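Local coordinates for uncharacterized protein (Bacteroides thetaiotaomicron VPI-5482, PDB 3KNY) that is of unknown function but forms a two-domain member of the BT_3535-like family, with a precursor that is probably a lipoprotein, at residues 19-24 / 132-137; 32-37 / 58-63; 43-48 / 75-80; 52-57 / 92-97. All coordinates share one frame; numbering follows the deposited sequence.

Contact 1. Residues 19-24 / 132-137; sequences EENPEY and LYTHSL
Asn21 and Thr134 carry the polar link, their side chains crossing at about a right angle. With its CG anti to the backbone N (chi1 -154°), Asn21 brings its amide up to strand 124-134, and OD1 stands 3.2 Å from OG1 of Thr134. The threonine hydroxyl probably donates here, but it has a second acceptor in range, so the bond is not settled. The other half of the amide is better fixed, because ND2 donates to the carbonyl of Thr131. Asparagine suits the place, having a donor and an acceptor on one short, flat group. Nearby, Tyr24 OH is hydrogen-bonded to Thr131 N.

Packing is slight. The carbonyl O of Glu20 lies 3.7 Å from CB of Thr134, while the carboxylate of Glu20 turns back to the backbone N of Gln16. Leu132 and Tyr133 point away from the loop, and Tyr133 is buried against Leu197, Val208 and Val210.

Backbone bonds shape both partners. A type I turn runs from Asn21 to Tyr24, closed by Tyr24 N on Asn21 O at 3.1 Å. Leu132 and Tyr133 form a classic beta bulge facing Ile141.

With little apolar surface to share, the loop is held to this outer strand mainly by amide and hydroxyl groups, a directional attachment that depends on where Asn21 and Tyr24 are placed.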
# COMPACT_ATOMS: atom_id res chain seq x y z
N GLU A 19 8.83 7.93 -10.10
CA GLU A 19 8.85 6.75 -10.96
C GLU A 19 9.01 5.40 -10.21
O GLU A 19 8.66 4.34 -10.75
CB GLU A 19 9.94 6.93 -12.04
CG GLU A 19 9.99 8.34 -12.69
N GLU A 20 9.49 5.41 -8.97
CA GLU A 20 9.83 4.15 -8.26
C GLU A 20 8.66 3.19 -7.98
O GLU A 20 8.80 1.97 -8.04
CB GLU A 20 10.54 4.43 -6.94
CG GLU A 20 11.75 5.33 -7.03
CD GLU A 20 12.56 5.31 -5.75
OE1 GLU A 20 12.10 4.70 -4.77
OE2 GLU A 20 13.65 5.92 -5.72
N ASN A 21 7.53 3.75 -7.56
CA ASN A 21 6.31 2.97 -7.39
C ASN A 21 5.25 3.97 -7.82
O ASN A 21 4.65 4.67 -7.01
CB ASN A 21 6.14 2.45 -5.94
CG ASN A 21 5.29 1.16 -5.88
OD1 ASN A 21 4.93 0.59 -6.91
ND2 ASN A 21 4.98 0.70 -4.65
N PRO A 22 5.06 4.07 -9.14
CA PRO A 22 4.33 5.20 -9.74
C PRO A 22 2.86 5.32 -9.34
O PRO A 22 2.31 6.42 -9.43
CB PRO A 22 4.46 4.94 -11.25
CG PRO A 22 4.61 3.45 -11.37
CD PRO A 22 5.33 3.00 -10.12
N GLU A 23 2.24 4.24 -8.87
CA GLU A 23 0.83 4.29 -8.45
C GLU A 23 0.63 4.99 -7.09
O GLU A 23 -0.51 5.21 -6.68
CB GLU A 23 0.19 2.87 -8.47
CG GLU A 23 0.57 1.87 -7.31
CD GLU A 23 0.00 0.41 -7.51
OE1 GLU A 23 0.33 -0.19 -8.56
OE2 GLU A 23 -0.75 -0.13 -6.63
N TYR A 24 1.73 5.35 -6.42
CA TYR A 24 1.72 5.97 -5.09
C TYR A 24 2.31 7.39 -5.06
O TYR A 24 3.34 7.67 -5.69
CB TYR A 24 2.51 5.08 -4.10
CG TYR A 24 1.88 3.71 -3.87
CD1 TYR A 24 0.90 3.51 -2.89
CD2 TYR A 24 2.26 2.62 -4.64
CE1 TYR A 24 0.31 2.27 -2.70
CE2 TYR A 24 1.68 1.37 -4.44
CZ TYR A 24 0.70 1.21 -3.49
OH TYR A 24 0.13 -0.03 -3.33
N LEU A 132 4.12 -3.82 -3.45
CA LEU A 132 5.14 -3.55 -2.45
C LEU A 132 6.40 -3.00 -3.06
O LEU A 132 7.12 -2.28 -2.40
CB LEU A 132 5.47 -4.79 -1.64
CG LEU A 132 4.39 -5.29 -0.70
CD1 LEU A 132 4.88 -6.56 -0.01
CD2 LEU A 132 4.03 -4.19 0.32
N TYR A 133 6.66 -3.35 -4.32
CA TYR A 133 7.91 -2.97 -4.95
C TYR A 133 7.84 -3.12 -6.45
O TYR A 133 7.16 -4.02 -6.94
CB TYR A 133 9.07 -3.79 -4.38
CG TYR A 133 10.36 -3.67 -5.15
CD1 TYR A 133 11.16 -2.57 -5.02
CD2 TYR A 133 10.76 -4.66 -6.05
CE1 TYR A 133 12.34 -2.45 -5.74
CE2 TYR A 133 11.93 -4.55 -6.76
CZ TYR A 133 12.72 -3.44 -6.61
OH TYR A 133 13.87 -3.30 -7.32
N THR A 134 8.51 -2.23 -7.17
CA THR A 134 8.58 -2.29 -8.64
C THR A 134 9.96 -1.95 -9.09
O THR A 134 10.43 -0.87 -8.82
CB THR A 134 7.62 -1.32 -9.34
OG1 THR A 134 6.28 -1.57 -8.87
CG2 THR A 134 7.67 -1.54 -10.80
N HIS A 135 10.64 -2.87 -9.75
CA HIS A 135 11.99 -2.60 -10.20
C HIS A 135 11.88 -1.69 -11.43
O HIS A 135 10.90 -1.75 -12.18
CB HIS A 135 12.73 -3.90 -10.55
CG HIS A 135 14.20 -3.71 -10.75
ND1 HIS A 135 14.73 -3.18 -11.91
CD2 HIS A 135 15.26 -3.97 -9.95
CE1 HIS A 135 16.04 -3.11 -11.81
NE2 HIS A 135 16.39 -3.59 -10.63
N SER A 136 12.90 -0.85 -11.62
CA SER A 136 12.90 0.07 -12.76
C SER A 136 12.76 -0.68 -14.04
O SER A 136 12.10 -0.21 -14.96
CB SER A 136 14.16 0.92 -12.81
OG SER A 136 15.31 0.11 -12.80
N LEU A 137 13.34 -1.87 -14.12
CA LEU A 137 13.22 -2.68 -15.33
C LEU A 137 11.86 -3.37 -15.44
O LEU A 137 11.63 -4.03 -16.41
CB LEU A 137 14.36 -3.72 -15.43
CG LEU A 137 15.77 -3.13 -15.62
CD1 LEU A 137 16.84 -4.18 -15.38
CD2 LEU A 137 15.90 -2.56 -17.01

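Contact 2. Residues 32-37 / 58-63; sequences DWVSEK and SFLKKD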
# COMPACT_ATOMS: atom_id res chain seq x y z
N ASP A 32 -2.63 16.53 -8.12
CA ASP A 32 -3.52 17.65 -8.28
C ASP A 32 -4.98 17.20 -8.38
O ASP A 32 -5.83 17.71 -7.66
CB ASP A 32 -3.18 18.49 -9.51
CG ASP A 32 -4.03 19.76 -9.58
OD1 ASP A 32 -4.13 20.45 -8.55
OD2 ASP A 32 -4.62 20.06 -10.64
N TRP A 33 -5.26 16.23 -9.25
CA TRP A 33 -6.64 15.83 -9.48
C TRP A 33 -7.43 15.52 -8.20
O TRP A 33 -8.66 15.69 -8.16
CB TRP A 33 -6.69 14.64 -10.44
CG TRP A 33 -6.21 13.37 -9.88
CD1 TRP A 33 -4.95 12.88 -9.95
CD2 TRP A 33 -6.99 12.41 -9.16
NE1 TRP A 33 -4.89 11.67 -9.31
CE2 TRP A 33 -6.13 11.36 -8.81
CE3 TRP A 33 -8.33 12.35 -8.76
CZ2 TRP A 33 -6.56 10.25 -8.10
CZ3 TRP A 33 -8.76 11.23 -8.04
CH2 TRP A 33 -7.87 10.20 -7.72
N VAL A 34 -6.73 15.07 -7.16
CA VAL A 34 -7.38 14.71 -5.89
C VAL A 34 -8.15 15.87 -5.28
O VAL A 34 -9.28 15.70 -4.82
CB VAL A 34 -6.36 14.16 -4.85
CG1 VAL A 34 -6.98 14.09 -3.47
CG2 VAL A 34 -5.90 12.80 -5.27
N SER A 35 -7.54 17.06 -5.32
CA SER A 35 -8.12 18.25 -4.69
C SER A 35 -9.48 18.64 -5.24
O SER A 35 -10.11 19.55 -4.71
CB SER A 35 -7.17 19.46 -4.80
OG SER A 35 -7.03 19.92 -6.14
N GLU A 36 -9.92 17.99 -6.31
CA GLU A 36 -11.24 18.26 -6.88
C GLU A 36 -12.26 17.26 -6.41
O GLU A 36 -13.44 17.39 -6.72
CB GLU A 36 -11.18 18.25 -8.39
CG GLU A 36 -10.93 19.61 -8.99
CD GLU A 36 -10.72 19.52 -10.47
OE1 GLU A 36 -9.99 18.60 -10.91
OE2 GLU A 36 -11.27 20.37 -11.20
N LYS A 37 -11.82 16.28 -5.64
CA LYS A 37 -12.66 15.18 -5.23
C LYS A 37 -12.90 15.16 -3.72
O LYS A 37 -13.57 14.26 -3.22
CB LYS A 37 -11.98 13.89 -5.66
CG LYS A 37 -11.88 13.73 -7.18
CD LYS A 37 -13.18 13.17 -7.74
CE LYS A 37 -12.93 12.33 -8.98
NZ LYS A 37 -14.09 11.44 -9.23
N SER A 58 -6.22 5.95 -6.09
CA SER A 58 -7.09 5.31 -7.10
C SER A 58 -8.56 5.17 -6.66
O SER A 58 -9.45 5.14 -7.50
CB SER A 58 -6.59 3.91 -7.47
OG SER A 58 -6.95 2.97 -6.45
N PHE A 59 -8.80 5.06 -5.36
CA PHE A 59 -10.16 4.88 -4.88
C PHE A 59 -11.11 6.06 -5.06
O PHE A 59 -12.33 5.90 -4.99
CB PHE A 59 -10.14 4.54 -3.41
CG PHE A 59 -9.91 5.71 -2.51
CD1 PHE A 59 -8.64 6.26 -2.36
CD2 PHE A 59 -10.97 6.26 -1.79
CE1 PHE A 59 -8.42 7.33 -1.50
CE2 PHE A 59 -10.77 7.33 -0.94
CZ PHE A 59 -9.49 7.87 -0.79
N LEU A 60 -10.56 7.26 -5.25
CA LEU A 60 -11.39 8.45 -5.50
C LEU A 60 -11.86 8.46 -6.95
O LEU A 60 -12.66 9.31 -7.32
CB LEU A 60 -10.62 9.74 -5.17
CG LEU A 60 -10.37 10.02 -3.68
CD1 LEU A 60 -9.38 11.16 -3.51
CD2 LEU A 60 -11.66 10.33 -2.95
N LYS A 61 -11.38 7.52 -7.76
CA LYS A 61 -11.83 7.43 -9.13
C LYS A 61 -13.06 6.53 -9.25
O LYS A 61 -13.23 5.82 -10.24
CB LYS A 61 -10.68 6.94 -10.03
CG LYS A 61 -9.41 7.79 -9.93
CD LYS A 61 -8.73 7.99 -11.31
CE LYS A 61 -7.19 8.05 -11.20
NZ LYS A 61 -6.57 6.74 -10.73
N LYS A 62 -13.95 6.58 -8.26
CA LYS A 62 -15.08 5.68 -8.21
C LYS A 62 -16.08 6.17 -7.18
O LYS A 62 -15.70 6.77 -6.18
CB LYS A 62 -14.60 4.27 -7.83
CG LYS A 62 -15.49 3.12 -8.29
CD LYS A 62 -14.80 1.76 -8.06
CE LYS A 62 -13.70 1.48 -9.10
NZ LYS A 62 -12.77 0.38 -8.69
N ASP A 63 -17.35 5.91 -7.42
CA ASP A 63 -18.40 6.40 -6.54
C ASP A 63 -18.40 5.66 -5.21
O ASP A 63 -18.60 4.46 -5.18
CB ASP A 63 -19.76 6.26 -7.22
CG ASP A 63 -19.80 6.93 -8.58
OD1 ASP A 63 -19.01 7.87 -8.83
OD2 ASP A 63 -20.63 6.50 -9.42
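Leu60 is the residue of 58-63 most deeply engaged with 32-37. Its CB lies at the edge of the Trp33 indole, 3.7 Å from CZ3, and its CD1 reaches CG1 of Val34 at 3.8 Å, the Leu60 and Val34 side chains crossing at about a right angle. A leucine suits the spot, its CB filling in at the indole edge while a branch methyl extends to Val34. The carbonyl O of Leu60 also receives a weak hydrogen bond from NZ of Lys37, at 3.2 Å.

Lys61 follows and uses its methylenes. CG approaches CH2 of Trp33 to 3.6 Å, and bends further along the chain lay CE over the six-membered ring in a CH-pi contact, 4.3 Å from the centroid and 27° off the normal. Val34 CG2 covers the opposite face, so the indole is sandwiched between aliphatic groups.

The two 3-10 turns thus join the loop leading into helix 40-49 to the one between strand 53-55 and helix 66-84. Trp33 and Val34 rest on Tyr57 just beyond that strand, while Phe59 turns inward to Trp46 of the first helix and Ile97 of strand 93-97.

Contact 3. Residues 43-48 / 75-80; sequences YELWRT and CINNIC
Trp46 and Ile76 meet at about a right angle, although the CB of the tryptophan points away from the other helix. Its CG stands anti to the carbonyl carbon (chi1 -68°), and the long indole sweeps back far enough for CZ3 to lie 3.6 Å from Ile76 CD1. Ile76 uses both branches: CG1 and CD1 go to the indole rim, whereas CG2, anti to the backbone N, rests 3.6 Å from CB of Leu45. A beta-branched residue is well suited to meeting two neighbouring side chains in this manner.

Helices 40-49 and 66-84 cross here at 48°, their local axes 9.6 Å apart. The second is the connecting helix of the beta-alpha-beta unit 53-55, 66-84, 93-97, and both lie over the same side of the sheet, Trp46 touching Ile55 and Ile79 touching Tyr53. The indole also meets Tyr57 edge-to-face; replacing Trp46 by an alanine would probably leave a gap beside Ile76 and Ile55 and deprive the Tyr57 ring of its aromatic partner.

Farther along, Cys80 is small enough to let the backbones draw together, and the CA atoms of Thr48 and Cys80 are the nearest pair across the two segments. Its SG sits 3.6 Å from Thr48 CG2, 3.5 Å from the carbonyl O of Leu45 and 3.8 Å from Leu45 CD2. Thr48 presents that methyl because CG2 is directed past the carbonyl carbon, opposite its backbone N. Asn77, an exposed residue, borders the leucine, its OD1 4.0 Å from CD2 of Leu45.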
# COMPACT_ATOMS: atom_id res chain seq x y z
N TYR A 43 -9.05 17.15 2.59
CA TYR A 43 -7.74 17.39 1.98
C TYR A 43 -6.66 17.58 3.04
O TYR A 43 -5.54 17.11 2.90
CB TYR A 43 -7.79 18.62 1.07
CG TYR A 43 -6.57 18.79 0.19
CD1 TYR A 43 -6.52 18.22 -1.08
CD2 TYR A 43 -5.47 19.55 0.62
CE1 TYR A 43 -5.41 18.38 -1.91
CE2 TYR A 43 -4.35 19.71 -0.21
CZ TYR A 43 -4.34 19.12 -1.47
OH TYR A 43 -3.26 19.26 -2.31
N GLU A 44 -7.03 18.26 4.12
CA GLU A 44 -6.08 18.53 5.19
C GLU A 44 -5.65 17.25 5.91
O GLU A 44 -4.51 17.14 6.33
CB GLU A 44 -6.66 19.52 6.20
CG GLU A 44 -5.66 20.58 6.63
CD GLU A 44 -5.13 21.35 5.44
OE1 GLU A 44 -5.93 21.64 4.53
OE2 GLU A 44 -3.92 21.64 5.40
N LEU A 45 -6.56 16.29 6.05
CA LEU A 45 -6.21 15.03 6.67
C LEU A 45 -5.21 14.28 5.75
O LEU A 45 -4.14 13.83 6.16
CB LEU A 45 -7.47 14.22 6.98
CG LEU A 45 -8.39 14.80 8.06
CD1 LEU A 45 -9.64 13.95 8.21
CD2 LEU A 45 -7.69 14.94 9.40
N TRP A 46 -5.55 14.20 4.47
CA TRP A 46 -4.62 13.64 3.51
C TRP A 46 -3.24 14.31 3.56
O TRP A 46 -2.22 13.62 3.53
CB TRP A 46 -5.20 13.68 2.11
CG TRP A 46 -6.37 12.75 1.98
CD1 TRP A 46 -7.66 13.08 1.71
CD2 TRP A 46 -6.36 11.33 2.20
NE1 TRP A 46 -8.45 11.96 1.71
CE2 TRP A 46 -7.68 10.87 2.01
CE3 TRP A 46 -5.36 10.41 2.53
CZ2 TRP A 46 -8.03 9.52 2.12
CZ3 TRP A 46 -5.71 9.07 2.65
CH2 TRP A 46 -7.03 8.64 2.44
N ARG A 47 -3.19 15.63 3.63
CA ARG A 47 -1.89 16.29 3.78
C ARG A 47 -1.13 15.72 4.99
O ARG A 47 0.05 15.41 4.87
CB ARG A 47 -2.02 17.82 3.92
CG ARG A 47 -0.63 18.52 4.00
CD ARG A 47 -0.69 19.89 4.63
NE ARG A 47 -1.76 20.67 4.05
CZ ARG A 47 -1.73 21.20 2.82
NH1 ARG A 47 -0.66 21.04 2.04
NH2 ARG A 47 -2.78 21.88 2.38
N THR A 48 -1.80 15.60 6.14
CA THR A 48 -1.17 15.04 7.35
C THR A 48 -0.68 13.60 7.10
O THR A 48 0.42 13.20 7.47
CB THR A 48 -2.16 15.01 8.54
OG1 THR A 48 -2.45 16.34 8.96
CG2 THR A 48 -1.59 14.19 9.73
N CYS A 75 -11.23 6.44 9.81
CA CYS A 75 -9.95 5.77 9.88
C CYS A 75 -8.77 6.75 9.81
O CYS A 75 -7.91 6.77 10.70
CB CYS A 75 -9.89 4.77 8.74
SG CYS A 75 -8.33 3.94 8.66
N ILE A 76 -8.75 7.52 8.73
CA ILE A 76 -7.75 8.56 8.46
C ILE A 76 -7.69 9.57 9.59
O ILE A 76 -6.63 10.06 9.94
CB ILE A 76 -8.12 9.26 7.11
CG1 ILE A 76 -7.78 8.34 5.95
CG2 ILE A 76 -7.43 10.59 6.90
CD1 ILE A 76 -6.32 7.88 5.95
N ASN A 77 -8.85 9.86 10.17
CA ASN A 77 -8.91 10.84 11.26
C ASN A 77 -8.16 10.32 12.47
O ASN A 77 -7.34 11.02 13.07
CB ASN A 77 -10.36 11.15 11.66
CG ASN A 77 -10.45 12.37 12.57
OD1 ASN A 77 -10.20 13.48 12.12
ND2 ASN A 77 -10.77 12.16 13.84
N ASN A 78 -8.45 9.08 12.80
CA ASN A 78 -7.81 8.39 13.91
C ASN A 78 -6.29 8.32 13.70
O ASN A 78 -5.53 8.63 14.61
CB ASN A 78 -8.46 7.00 14.03
CG ASN A 78 -7.60 6.00 14.74
OD1 ASN A 78 -7.42 6.10 15.96
ND2 ASN A 78 -7.07 5.01 13.98
N ILE A 79 -5.86 7.95 12.50
CA ILE A 79 -4.42 7.86 12.21
C ILE A 79 -3.75 9.24 12.34
O ILE A 79 -2.68 9.36 12.93
CB ILE A 79 -4.14 7.22 10.80
CG1 ILE A 79 -4.60 5.75 10.79
CG2 ILE A 79 -2.66 7.31 10.45
CD1 ILE A 79 -4.83 5.15 9.42
N CYS A 80 -4.40 10.28 11.79
CA CYS A 80 -3.88 11.65 11.87
C CYS A 80 -3.70 12.10 13.31
O CYS A 80 -2.73 12.77 13.66
CB CYS A 80 -4.83 12.60 11.17
SG CYS A 80 -4.74 12.58 9.38

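Contact 4. Residues 52-57 / 92-97; sequences RYEINY and EGFLNI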
# COMPACT_ATOMS: atom_id res chain seq x y z
N ARG A 52 3.49 10.68 6.29
CA ARG A 52 3.94 9.37 6.82
C ARG A 52 3.71 8.21 5.88
O ARG A 52 4.34 7.16 6.06
CB ARG A 52 3.20 9.04 8.11
CG ARG A 52 3.42 10.02 9.22
CD ARG A 52 4.80 9.88 9.80
NE ARG A 52 4.92 10.77 10.93
CZ ARG A 52 5.19 12.07 10.83
NH1 ARG A 52 5.41 12.62 9.64
NH2 ARG A 52 5.25 12.81 11.94
N TYR A 53 2.81 8.36 4.91
CA TYR A 53 2.43 7.28 4.01
C TYR A 53 2.55 7.75 2.57
O TYR A 53 2.28 8.92 2.27
CB TYR A 53 0.98 6.86 4.24
CG TYR A 53 0.67 6.29 5.59
CD1 TYR A 53 0.34 7.11 6.67
CD2 TYR A 53 0.68 4.90 5.80
CE1 TYR A 53 0.05 6.57 7.93
CE2 TYR A 53 0.40 4.35 7.04
CZ TYR A 53 0.08 5.17 8.10
OH TYR A 53 -0.20 4.61 9.32
N GLU A 54 2.93 6.84 1.69
CA GLU A 54 2.94 7.13 0.29
C GLU A 54 1.68 6.50 -0.22
O GLU A 54 1.55 5.28 -0.21
CB GLU A 54 4.21 6.62 -0.37
CG GLU A 54 5.41 7.49 0.03
CD GLU A 54 6.75 6.92 -0.38
OE1 GLU A 54 6.92 5.67 -0.31
OE2 GLU A 54 7.63 7.74 -0.74
N ILE A 55 0.74 7.35 -0.65
CA ILE A 55 -0.67 6.99 -0.80
C ILE A 55 -1.10 6.80 -2.26
O ILE A 55 -0.76 7.57 -3.15
CB ILE A 55 -1.55 8.08 -0.14
CG1 ILE A 55 -1.13 8.30 1.32
CG2 ILE A 55 -3.02 7.71 -0.19
CD1 ILE A 55 -1.85 9.45 2.08
N ASN A 56 -1.85 5.74 -2.51
CA ASN A 56 -2.48 5.53 -3.80
C ASN A 56 -3.91 6.03 -3.69
O ASN A 56 -4.69 5.51 -2.91
CB ASN A 56 -2.46 4.05 -4.19
CG ASN A 56 -3.19 3.79 -5.49
OD1 ASN A 56 -4.13 4.50 -5.81
ND2 ASN A 56 -2.78 2.78 -6.23
N TYR A 57 -4.24 7.04 -4.50
CA TYR A 57 -5.56 7.69 -4.48
C TYR A 57 -6.57 7.08 -5.47
O TYR A 57 -7.66 7.60 -5.62
CB TYR A 57 -5.42 9.21 -4.70
CG TYR A 57 -4.74 9.93 -3.53
CD1 TYR A 57 -5.45 10.26 -2.37
CD2 TYR A 57 -3.38 10.25 -3.57
CE1 TYR A 57 -4.82 10.91 -1.27
CE2 TYR A 57 -2.74 10.89 -2.48
CZ TYR A 57 -3.47 11.22 -1.34
OH TYR A 57 -2.83 11.84 -0.28
N GLU A 92 5.98 5.18 7.37
CA GLU A 92 5.25 3.92 7.61
C GLU A 92 5.39 2.93 6.45
O GLU A 92 5.75 1.78 6.65
CB GLU A 92 3.75 4.22 7.77
CG GLU A 92 3.37 4.76 9.12
CD GLU A 92 3.18 3.66 10.12
OE1 GLU A 92 2.07 3.05 10.16
OE2 GLU A 92 4.15 3.41 10.85
N GLY A 93 5.05 3.40 5.25
CA GLY A 93 5.10 2.61 4.04
C GLY A 93 4.05 3.10 3.05
O GLY A 93 3.62 4.24 3.11
N PHE A 94 3.62 2.22 2.16
CA PHE A 94 2.57 2.54 1.21
C PHE A 94 1.18 2.41 1.83
O PHE A 94 1.05 1.79 2.90
CB PHE A 94 2.69 1.62 0.02
CG PHE A 94 4.03 1.68 -0.64
CD1 PHE A 94 4.42 2.81 -1.33
CD2 PHE A 94 4.92 0.61 -0.55
CE1 PHE A 94 5.66 2.89 -1.95
CE2 PHE A 94 6.18 0.67 -1.18
CZ PHE A 94 6.54 1.82 -1.88
N LEU A 95 0.17 3.04 1.20
CA LEU A 95 -1.23 2.96 1.63
C LEU A 95 -2.17 2.85 0.42
O LEU A 95 -2.03 3.59 -0.53
CB LEU A 95 -1.61 4.18 2.46
CG LEU A 95 -3.01 4.21 3.10
CD1 LEU A 95 -3.12 3.11 4.13
CD2 LEU A 95 -3.31 5.59 3.73
N ASN A 96 -3.10 1.88 0.47
CA ASN A 96 -4.19 1.71 -0.51
C ASN A 96 -5.47 1.79 0.25
O ASN A 96 -5.53 1.41 1.42
CB ASN A 96 -4.26 0.32 -1.11
CG ASN A 96 -3.16 0.05 -2.05
OD1 ASN A 96 -2.60 0.95 -2.66
ND2 ASN A 96 -2.83 -1.20 -2.19
N ILE A 97 -6.52 2.21 -0.45
CA ILE A 97 -7.84 2.28 0.10
C ILE A 97 -8.64 1.27 -0.71
O ILE A 97 -8.78 1.42 -1.93
CB ILE A 97 -8.41 3.68 -0.06
CG1 ILE A 97 -7.33 4.74 0.26
CG2 ILE A 97 -9.67 3.83 0.80
CD1 ILE A 97 -6.83 4.72 1.65
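Tyr53 and Glu92 lie side by side and point the same way, the carboxylate plane at 83° to the ring. Glu92 CB sits over one ring face, 3.8 Å from the centroid in a CH-pi contact, and its chain then bends at chi2 to follow the ring outward. OE1 comes 2.9 Å from Tyr53 OH and is salt-bridged to Lys186. A serine in place of Tyr53 would probably leave the Glu92 methylenes without their flat support and open a gap beside Leu95 and Ile79.

On the other side of the sheet the Glu54 and Phe94 side chains cross obliquely, though carboxylate and ring planes are only 19° apart, with Glu54 OE1 3.5 Å from Phe94 CE1. Ile55 and Leu95 face the helices, CG1 to CD2 4.2 Å. Asn56 lays its CB against Asn96 OD1, while its own OD1 accepts from Ser58 N.

Between these two layers of side chains the strands run parallel, as the two strands of a beta-alpha-beta unit. Glu54 bonds both ways, N to Gly93 O at 3.0 Å and O from Leu95 N at 3.0 Å, and Asn56 N continues to Leu95 O at 2.9 Å. Gly93 has backbone angles that would jam a CB against the preceding carbonyl.

Backbone bonds thus join the strands and Ile55 and Leu95 give the helices an apolar surface, while the buried Glu54 carboxylate takes Tyr91 OH and Met15 N, and the partly exposed Glu92 pairs with Lys186.

Overall arrangement
Contact 4 is the most central, its centre about 5 Å from the centre of the chain, and joins parallel strands through backbone bonds. Contact 3 packs two helices over the side of that sheet bearing Tyr53 and Ile55, by apolar contact. Contact 2, more exposed, closes the same layer at its margin, where lysine methylenes and one weak bond supplement leucine and tryptophan; it meets contact 3 through Phe59 and Trp46, and contact 4 through Trp33 and Tyr57. Contact 1 lies across the sheet, by Glu54 and Phe94. It is buried yet sparsely packed and polar, tying a loop to the separate antiparallel sheet, with Tyr24 OH reaching Asn96 of contact 4 in a probable hydrogen bond.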